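Local coordinates for tyrosinase (Burkholderia thailandensis, PDB 5ZRD), which uses a pair of copper ions to hydroxylate monophenols to catechols and probably to oxidise these on to o-quinones, at residues A[178-186]-A[195-203]; A[282-292]-A[439-447]. All coordinates share one frame; numbering follows the deposited sequence.

Interaction 1 comes first along the chain and is complete before interaction 2 opens; their centres lie about 18 Å apart. Interaction 1 is local, joining the loop 178-186 to the end of helix 189-200, its centre about 20 Å from the centre of the chain. Interaction 2 is long-range and deeper: it lays the end of helix 274-285, which carries the copper ligands H277 and H281, and the loop after it against strand 441-450 of a mixed sheet. The two touch directly through the loop around Y180, whose backbone N pairs with V284 O. The copper-bearing helix is thereby tied at its C-terminal end both to the 178-186 loop and to the sheet.

Interaction 1: residues A[178-186]-A[195-203]; sequences VRYPLSGLV and TKIHNAKFP
H198 reaches the loop with its imidazole edge: NE2 donates to P181 O at 2.6 Å, nearly straight at 171° and with the oxygen in the ring plane. CG lies opposite the backbone N (chi1 177°), which carries the ring outward from the helix to this carbonyl. The next residue, N199, uses both ends of its amide on a single residue. N199 OD1 takes the S183 N-H at 2.9 Å on a lone pair in the amide plane, while N199 ND2 gives to S183 O at 3.0 Å; acceptor at one end and donor at the other, the amide satisfies both backbone groups of S183. T195 OG1 receives from S183 OG at 3.0 Å and donates to L185 O at 2.8 Å, two roles that a hydroxyl can play at once and an apolar side chain could not.

At the far end the contact turns apolar. P181, held by a cis peptide bond, lays CB over one face of the F202 ring, 4.0 Å from its centroid, a CH-pi contact; L182 CD2 touches F202 CB at 3.8 Å. The loop's own bond from L182 N to R179 O steadies this turn, and R179 is anchored further by a salt bridge to D313. Helix 205-221 packs beside both segments, with N215 against Y180, N208 against P181 and L182, and L211 against F202.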
loop_
_atom_site.group_PDB
_atom_site.type_symbol
_atom_site.label_atom_id
_atom_site.label_comp_id
_atom_site.label_asym_id
_atom_site.label_seq_id
_atom_site.Cartn_x
_atom_site.Cartn_y
_atom_site.Cartn_z
ATOM N N VAL A 178 -1.158 -25.464 -26.950
ATOM C CA VAL A 178 -2.208 -25.861 -27.874
ATOM C C VAL A 178 -2.687 -24.677 -28.708
ATOM O O VAL A 178 -2.636 -23.559 -28.296
ATOM C CB VAL A 178 -3.408 -26.490 -27.135
ATOM C CG1 VAL A 178 -2.953 -27.703 -26.351
ATOM C CG2 VAL A 178 -4.143 -25.506 -26.226
ATOM N N ARG A 179 -3.221 -25.033 -29.864
ATOM C CA ARG A 179 -3.838 -24.176 -30.826
ATOM C C ARG A 179 -5.309 -24.568 -30.946
ATOM O O ARG A 179 -5.724 -25.627 -30.453
ATOM C CB ARG A 179 -3.136 -24.357 -32.174
ATOM C CG ARG A 179 -1.692 -23.856 -32.186
ATOM C CD ARG A 179 -0.884 -24.452 -33.319
ATOM N NE ARG A 179 0.536 -24.098 -33.193
ATOM C CZ ARG A 179 1.482 -24.668 -33.907
ATOM N NH1 ARG A 179 1.132 -25.436 -34.924
ATOM N NH2 ARG A 179 2.761 -24.501 -33.600
ATOM N N TYR A 180 -6.086 -23.678 -31.542
ATOM C CA TYR A 180 -7.426 -23.986 -31.961
ATOM C C TYR A 180 -7.413 -25.381 -32.589
ATOM O O TYR A 180 -6.546 -25.645 -33.385
ATOM C CB TYR A 180 -7.868 -22.925 -32.956
ATOM C CG TYR A 180 -9.206 -23.102 -33.613
ATOM C CD1 TYR A 180 -9.343 -23.853 -34.776
ATOM C CD2 TYR A 180 -10.326 -22.449 -33.125
ATOM C CE1 TYR A 180 -10.573 -24.018 -35.392
ATOM C CE2 TYR A 180 -11.562 -22.588 -33.736
ATOM C CZ TYR A 180 -11.683 -23.367 -34.882
ATOM O OH TYR A 180 -12.883 -23.434 -35.528
ATOM N N PRO A 181 -8.363 -26.248 -32.245
ATOM C CA PRO A 181 -9.615 -25.875 -31.516
ATOM C C PRO A 181 -9.556 -26.252 -30.035
ATOM O O PRO A 181 -10.587 -26.338 -29.382
ATOM C CB PRO A 181 -10.682 -26.747 -32.190
ATOM C CG PRO A 181 -9.914 -28.033 -32.395
ATOM C CD PRO A 181 -8.508 -27.606 -32.789
ATOM N N LEU A 182 -8.355 -26.435 -29.511
ATOM C CA LEU A 182 -8.150 -26.866 -28.102
ATOM C C LEU A 182 -7.975 -25.676 -27.141
ATOM O O LEU A 182 -7.640 -24.538 -27.536
ATOM C CB LEU A 182 -6.915 -27.768 -28.033
ATOM C CG LEU A 182 -6.987 -29.065 -28.841
ATOM C CD1 LEU A 182 -5.795 -29.973 -28.510
ATOM C CD2 LEU A 182 -8.283 -29.791 -28.545
ATOM N N SER A 183 -8.188 -25.994 -25.856
ATOM C CA SER A 183 -7.996 -25.099 -24.753
ATOM C C SER A 183 -6.809 -25.539 -23.890
ATOM O O SER A 183 -6.589 -26.748 -23.615
ATOM C CB SER A 183 -9.247 -25.033 -23.941
ATOM O OG SER A 183 -9.139 -24.043 -22.934
ATOM N N GLY A 184 -6.050 -24.558 -23.411
ATOM C CA GLY A 184 -5.007 -24.870 -22.421
ATOM C C GLY A 184 -4.972 -23.919 -21.239
ATOM O O GLY A 184 -3.924 -23.690 -20.695
ATOM N N LEU A 185 -6.104 -23.431 -20.777
ATOM C CA LEU A 185 -6.123 -22.600 -19.568
ATOM C C LEU A 185 -6.423 -23.531 -18.378
ATOM O O LEU A 185 -7.469 -24.154 -18.358
ATOM C CB LEU A 185 -7.176 -21.504 -19.749
ATOM C CG LEU A 185 -7.084 -20.319 -18.801
ATOM C CD1 LEU A 185 -5.916 -19.384 -19.163
ATOM C CD2 LEU A 185 -8.403 -19.552 -18.805
ATOM N N VAL A 186 -5.503 -23.665 -17.430
ATOM C CA VAL A 186 -5.519 -24.809 -16.489
ATOM C C VAL A 186 -5.157 -24.406 -15.037
ATOM O O VAL A 186 -5.016 -25.289 -14.173
ATOM C CB VAL A 186 -4.580 -25.918 -17.000
ATOM C CG1 VAL A 186 -5.099 -26.532 -18.272
ATOM C CG2 VAL A 186 -3.147 -25.469 -17.208
ATOM N N THR A 195 -11.521 -26.674 -19.557
ATOM C CA THR A 195 -10.586 -27.141 -20.544
ATOM C C THR A 195 -10.794 -28.628 -20.867
ATOM O O THR A 195 -10.670 -29.020 -22.021
ATOM C CB THR A 195 -9.165 -26.867 -20.048
ATOM O OG1 THR A 195 -8.916 -25.496 -20.312
ATOM C CG2 THR A 195 -8.119 -27.720 -20.706
ATOM N N LYS A 196 -11.021 -29.467 -19.859
ATOM C CA LYS A 196 -11.110 -30.929 -20.084
ATOM C C LYS A 196 -12.408 -31.289 -20.833
ATOM O O LYS A 196 -12.387 -32.130 -21.712
ATOM C CB LYS A 196 -10.964 -31.679 -18.754
ATOM C CG LYS A 196 -9.521 -32.036 -18.425
ATOM C CD LYS A 196 -9.160 -31.933 -16.964
ATOM C CE LYS A 196 -9.729 -33.043 -16.107
ATOM N NZ LYS A 196 -9.084 -33.055 -14.772
ATOM N N ILE A 197 -13.497 -30.613 -20.488
ATOM C CA ILE A 197 -14.794 -30.782 -21.123
ATOM C C ILE A 197 -14.651 -30.364 -22.592
ATOM O O ILE A 197 -14.849 -31.183 -23.494
ATOM C CB ILE A 197 -15.873 -29.976 -20.367
ATOM C CG1 ILE A 197 -16.087 -30.521 -18.948
ATOM C CG2 ILE A 197 -17.194 -29.915 -21.129
ATOM C CD1 ILE A 197 -16.965 -29.632 -18.053
ATOM N N HIS A 198 -14.197 -29.126 -22.803
ATOM C CA HIS A 198 -13.951 -28.558 -24.133
ATOM C C HIS A 198 -13.071 -29.492 -24.980
ATOM O O HIS A 198 -13.422 -29.830 -26.143
ATOM C CB HIS A 198 -13.368 -27.133 -24.044
ATOM C CG HIS A 198 -13.059 -26.579 -25.392
ATOM N ND1 HIS A 198 -13.901 -25.683 -26.042
ATOM C CD2 HIS A 198 -12.056 -26.877 -26.246
ATOM C CE1 HIS A 198 -13.397 -25.419 -27.232
ATOM N NE2 HIS A 198 -12.265 -26.171 -27.397
ATOM N N ASN A 199 -11.951 -29.940 -24.440
ATOM C CA ASN A 199 -11.042 -30.734 -25.275
ATOM C C ASN A 199 -11.618 -32.133 -25.572
ATOM O O ASN A 199 -11.274 -32.724 -26.602
ATOM C CB ASN A 199 -9.655 -30.819 -24.648
ATOM C CG ASN A 199 -8.912 -29.498 -24.736
ATOM O OD1 ASN A 199 -9.378 -28.551 -25.381
ATOM N ND2 ASN A 199 -7.741 -29.430 -24.124
ATOM N N ALA A 200 -12.463 -32.675 -24.683
ATOM C CA ALA A 200 -13.129 -33.962 -24.962
ATOM C C ALA A 200 -13.900 -33.867 -26.290
ATOM O O ALA A 200 -13.973 -34.849 -27.004
ATOM C CB ALA A 200 -14.048 -34.350 -23.820
ATOM N N LYS A 201 -14.406 -32.681 -26.652
ATOM C CA LYS A 201 -15.122 -32.518 -27.924
ATOM C C LYS A 201 -14.185 -32.546 -29.140
ATOM O O LYS A 201 -14.674 -32.415 -30.246
ATOM C CB LYS A 201 -15.886 -31.198 -27.962
ATOM C CG LYS A 201 -16.991 -31.086 -26.927
ATOM C CD LYS A 201 -17.694 -29.747 -26.890
ATOM C CE LYS A 201 -18.321 -29.498 -25.534
ATOM N NZ LYS A 201 -19.022 -28.196 -25.476
ATOM N N PHE A 202 -12.869 -32.718 -28.980
ATOM C CA PHE A 202 -11.963 -32.520 -30.123
ATOM C C PHE A 202 -10.792 -33.496 -30.056
ATOM O O PHE A 202 -9.631 -33.070 -30.097
ATOM C CB PHE A 202 -11.450 -31.078 -30.176
ATOM C CG PHE A 202 -12.515 -30.073 -30.506
ATOM C CD1 PHE A 202 -12.961 -29.933 -31.808
ATOM C CD2 PHE A 202 -13.091 -29.296 -29.520
ATOM C CE1 PHE A 202 -13.948 -29.017 -32.122
ATOM C CE2 PHE A 202 -14.083 -28.383 -29.833
ATOM C CZ PHE A 202 -14.515 -28.248 -31.135
ATOM N N PRO A 203 -11.101 -34.804 -30.032
ATOM C CA PRO A 203 -10.128 -35.863 -29.702
ATOM C C PRO A 203 -9.170 -36.283 -30.822
ATOM O O PRO A 203 -8.216 -36.961 -30.541
ATOM C CB PRO A 203 -10.974 -37.106 -29.388
ATOM C CG PRO A 203 -12.409 -36.747 -29.783
ATOM C CD PRO A 203 -12.349 -35.418 -30.506
#

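Interaction 2: residues A[282-292]-A[439-447]; sequences LAVGGFDYGGD and GSFIMKAYA
S440 and L282 meet where helix 274-285 ends in a Schellman motif, G286 taking the positive phi that suits glycine, before the loop 287-292 runs on beside strand 441-450. S440 CB packs on L282 CD2 at 3.6 Å, a small residue admitting a leucine close by, while its OG is bound to G305 O. S440 O faces the edge of the F287 ring, 3.4 Å from F287 CZ and near the ring plane, where the polarised C-H groups suit a carbonyl.

I442 follows, and its branched chain fills the wedge between two apolar residues: CG1 lies 3.5 Å from L282 CD1, and CD1 reaches F287 CD2 from an oblique direction. L282 CD1 also sits over the face of the F287 ring, so the three form one small core at the C-terminal end of the helix that carries the copper ligands H277 and H281.

K444 changes the character to polar. Its long chain, bent at chi3 (103°), brings NZ among loop carbonyls: K444 NZ donates to Y289 O at 2.8 Å and more loosely to G291 O, and a water accepts from it. NZ also stands over one face of the Y289 ring, 4.5 Å from the centroid, a cation-pi contact; that ring is fixed at its hydroxyl by Y460 and H463. Such surroundings probably favour a charged ammonium.

Last comes Y446, with D292 OD1, of a poorly ordered residue, above its ring. The Y446 hydroxyl hydrogen-bonds to E506 OE1, and Y446 OH lies 2.8 Å from G291 O.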
loop_
_atom_site.group_PDB
_atom_site.type_symbol
_atom_site.label_atom_id
_atom_site.label_comp_id
_atom_site.label_asym_id
_atom_site.label_seq_id
_atom_site.Cartn_x
_atom_site.Cartn_y
_atom_site.Cartn_z
ATOM N N LEU A 282 -5.733 -14.551 -32.973
ATOM C CA LEU A 282 -6.999 -15.041 -32.491
ATOM C C LEU A 282 -7.425 -16.290 -33.281
ATOM O O LEU A 282 -8.008 -17.200 -32.729
ATOM C CB LEU A 282 -8.065 -13.946 -32.577
ATOM C CG LEU A 282 -7.832 -12.695 -31.737
ATOM C CD1 LEU A 282 -9.144 -11.990 -31.434
ATOM C CD2 LEU A 282 -7.090 -12.979 -30.442
ATOM N N ALA A 283 -7.178 -16.328 -34.576
ATOM C CA ALA A 283 -7.564 -17.480 -35.388
ATOM C C ALA A 283 -6.811 -18.733 -34.921
ATOM O O ALA A 283 -7.401 -19.779 -34.591
ATOM C CB ALA A 283 -7.286 -17.189 -36.837
ATOM N N VAL A 284 -5.490 -18.624 -34.870
ATOM C CA VAL A 284 -4.646 -19.715 -34.430
ATOM C C VAL A 284 -4.892 -20.031 -32.950
ATOM O O VAL A 284 -4.765 -21.180 -32.531
ATOM C CB VAL A 284 -3.178 -19.363 -34.682
ATOM C CG1 VAL A 284 -2.263 -20.338 -33.964
ATOM C CG2 VAL A 284 -2.867 -19.319 -36.169
ATOM N N GLY A 285 -5.219 -19.030 -32.141
ATOM C CA GLY A 285 -5.280 -19.185 -30.660
ATOM C C GLY A 285 -6.690 -19.378 -30.082
ATOM O O GLY A 285 -6.841 -19.316 -28.844
ATOM N N GLY A 286 -7.722 -19.563 -30.917
ATOM C CA GLY A 286 -8.983 -20.184 -30.462
ATOM C C GLY A 286 -10.291 -19.532 -30.907
ATOM O O GLY A 286 -11.374 -20.019 -30.496
ATOM N N PHE A 287 -10.267 -18.466 -31.714
ATOM C CA PHE A 287 -11.509 -17.834 -32.192
ATOM C C PHE A 287 -11.879 -18.320 -33.607
ATOM O O PHE A 287 -11.107 -18.158 -34.596
ATOM C CB PHE A 287 -11.352 -16.317 -32.187
ATOM C CG PHE A 287 -11.212 -15.730 -30.814
ATOM C CD1 PHE A 287 -10.025 -15.847 -30.121
ATOM C CD2 PHE A 287 -12.270 -15.077 -30.212
ATOM C CE1 PHE A 287 -9.892 -15.331 -28.844
ATOM C CE2 PHE A 287 -12.124 -14.524 -28.950
ATOM C CZ PHE A 287 -10.938 -14.662 -28.268
ATOM N N ASP A 288 -13.053 -18.943 -33.689
ATOM C CA ASP A 288 -13.749 -19.265 -34.943
ATOM C C ASP A 288 -14.072 -17.979 -35.652
ATOM O O ASP A 288 -14.685 -17.144 -35.009
ATOM C CB ASP A 288 -15.100 -19.942 -34.598
ATOM C CG ASP A 288 -15.415 -21.156 -35.471
ATOM O OD1 ASP A 288 -14.744 -21.420 -36.499
ATOM O OD2 ASP A 288 -16.367 -21.879 -35.103
ATOM N N TYR A 289 -13.723 -17.772 -36.939
ATOM C CA TYR A 289 -14.211 -16.517 -37.628
ATOM C C TYR A 289 -15.740 -16.418 -37.498
ATOM O O TYR A 289 -16.295 -15.311 -37.349
ATOM C CB TYR A 289 -13.859 -16.418 -39.117
ATOM C CG TYR A 289 -13.959 -15.015 -39.682
ATOM C CD1 TYR A 289 -13.160 -13.996 -39.179
ATOM C CD2 TYR A 289 -14.837 -14.688 -40.716
ATOM C CE1 TYR A 289 -13.219 -12.703 -39.685
ATOM C CE2 TYR A 289 -14.927 -13.392 -41.215
ATOM C CZ TYR A 289 -14.102 -12.392 -40.711
ATOM O OH TYR A 289 -14.120 -11.102 -41.196
ATOM N N GLY A 290 -16.396 -17.578 -37.531
ATOM C CA GLY A 290 -17.792 -17.686 -37.131
ATOM C C GLY A 290 -18.679 -16.976 -38.131
ATOM O O GLY A 290 -18.339 -16.888 -39.317
ATOM N N GLY A 291 -19.801 -16.450 -37.662
ATOM C CA GLY A 291 -20.713 -15.761 -38.562
ATOM C C GLY A 291 -21.564 -14.714 -37.860
ATOM O O GLY A 291 -21.073 -13.855 -37.079
ATOM N N ASP A 292 -22.863 -14.873 -38.118
ATOM C CA ASP A 292 -23.902 -13.847 -38.053
ATOM C C ASP A 292 -24.655 -13.747 -36.686
ATOM O O ASP A 292 -25.523 -12.874 -36.484
ATOM C CB ASP A 292 -24.869 -14.199 -39.184
ATOM C CG ASP A 292 -25.805 -13.109 -39.493
ATOM O OD1 ASP A 292 -25.713 -12.036 -38.866
ATOM O OD2 ASP A 292 -26.648 -13.327 -40.369
ATOM N N GLY A 439 -9.492 -11.555 -21.161
ATOM C CA GLY A 439 -9.024 -12.185 -22.392
ATOM C C GLY A 439 -9.363 -11.417 -23.674
ATOM O O GLY A 439 -10.023 -10.388 -23.658
ATOM N N SER A 440 -8.950 -11.981 -24.803
ATOM C CA SER A 440 -9.101 -11.361 -26.127
ATOM C C SER A 440 -10.567 -11.396 -26.559
ATOM O O SER A 440 -11.352 -12.166 -25.979
ATOM C CB SER A 440 -8.226 -12.062 -27.145
ATOM O OG SER A 440 -6.850 -12.020 -26.762
ATOM N N PHE A 441 -10.934 -10.556 -27.539
ATOM C CA PHE A 441 -12.317 -10.506 -28.045
ATOM C C PHE A 441 -12.375 -9.876 -29.439
ATOM O O PHE A 441 -11.467 -9.190 -29.882
ATOM C CB PHE A 441 -13.279 -9.830 -27.062
ATOM C CG PHE A 441 -13.090 -8.368 -26.791
ATOM C CD1 PHE A 441 -12.195 -7.933 -25.835
ATOM C CD2 PHE A 441 -13.852 -7.420 -27.440
ATOM C CE1 PHE A 441 -12.014 -6.576 -25.583
ATOM C CE2 PHE A 441 -13.678 -6.062 -27.190
ATOM C CZ PHE A 441 -12.771 -5.642 -26.250
ATOM N N ILE A 442 -13.457 -10.203 -30.148
ATOM C CA ILE A 442 -13.689 -9.735 -31.490
ATOM C C ILE A 442 -15.005 -8.961 -31.508
ATOM O O ILE A 442 -15.950 -9.352 -30.842
ATOM C CB ILE A 442 -13.736 -10.885 -32.498
ATOM C CG1 ILE A 442 -12.516 -11.807 -32.384
ATOM C CG2 ILE A 442 -13.909 -10.314 -33.900
ATOM C CD1 ILE A 442 -12.674 -13.121 -33.117
ATOM N N MET A 443 -14.998 -7.831 -32.231
ATOM C CA MET A 443 -16.188 -7.062 -32.546
ATOM C C MET A 443 -16.467 -7.270 -34.037
ATOM O O MET A 443 -15.551 -7.129 -34.837
ATOM C CB MET A 443 -15.990 -5.572 -32.261
ATOM C CG MET A 443 -15.753 -5.282 -30.827
ATOM S SD MET A 443 -15.386 -3.540 -30.483
ATOM C CE MET A 443 -16.847 -2.773 -31.183
ATOM N N LYS A 444 -17.693 -7.674 -34.375
ATOM C CA LYS A 444 -18.140 -7.873 -35.756
ATOM C C LYS A 444 -19.319 -6.928 -35.986
ATOM O O LYS A 444 -20.217 -6.880 -35.159
ATOM C CB LYS A 444 -18.543 -9.331 -35.981
ATOM C CG LYS A 444 -17.388 -10.293 -36.201
ATOM C CD LYS A 444 -17.847 -11.678 -36.539
ATOM C CE LYS A 444 -17.721 -11.991 -38.012
ATOM N NZ LYS A 444 -18.130 -13.383 -38.312
ATOM N N ALA A 445 -19.272 -6.097 -37.017
ATOM C CA ALA A 445 -20.305 -5.068 -37.181
ATOM C C ALA A 445 -21.216 -5.447 -38.349
ATOM O O ALA A 445 -20.743 -5.951 -39.362
ATOM C CB ALA A 445 -19.679 -3.708 -37.368
ATOM N N TYR A 446 -22.513 -5.200 -38.174
ATOM C CA TYR A 446 -23.535 -5.478 -39.178
ATOM C C TYR A 446 -24.473 -4.275 -39.348
ATOM O O TYR A 446 -24.764 -3.517 -38.414
ATOM C CB TYR A 446 -24.366 -6.705 -38.788
ATOM C CG TYR A 446 -23.558 -7.962 -38.678
ATOM C CD1 TYR A 446 -23.330 -8.770 -39.774
ATOM C CD2 TYR A 446 -22.954 -8.312 -37.487
ATOM C CE1 TYR A 446 -22.561 -9.926 -39.683
ATOM C CE2 TYR A 446 -22.179 -9.458 -37.375
ATOM C CZ TYR A 446 -21.979 -10.271 -38.476
ATOM O OH TYR A 446 -21.206 -11.393 -38.367
ATOM N N ALA A 447 -24.980 -4.136 -40.559
ATOM C CA ALA A 447 -26.077 -3.200 -40.840
ATOM C C ALA A 447 -27.246 -3.982 -41.476
ATOM O O ALA A 447 -27.067 -4.788 -42.422
ATOM C CB ALA A 447 -25.584 -2.065 -41.722
HETATM O O HOH W 1 -18.673 -13.876 -40.982
#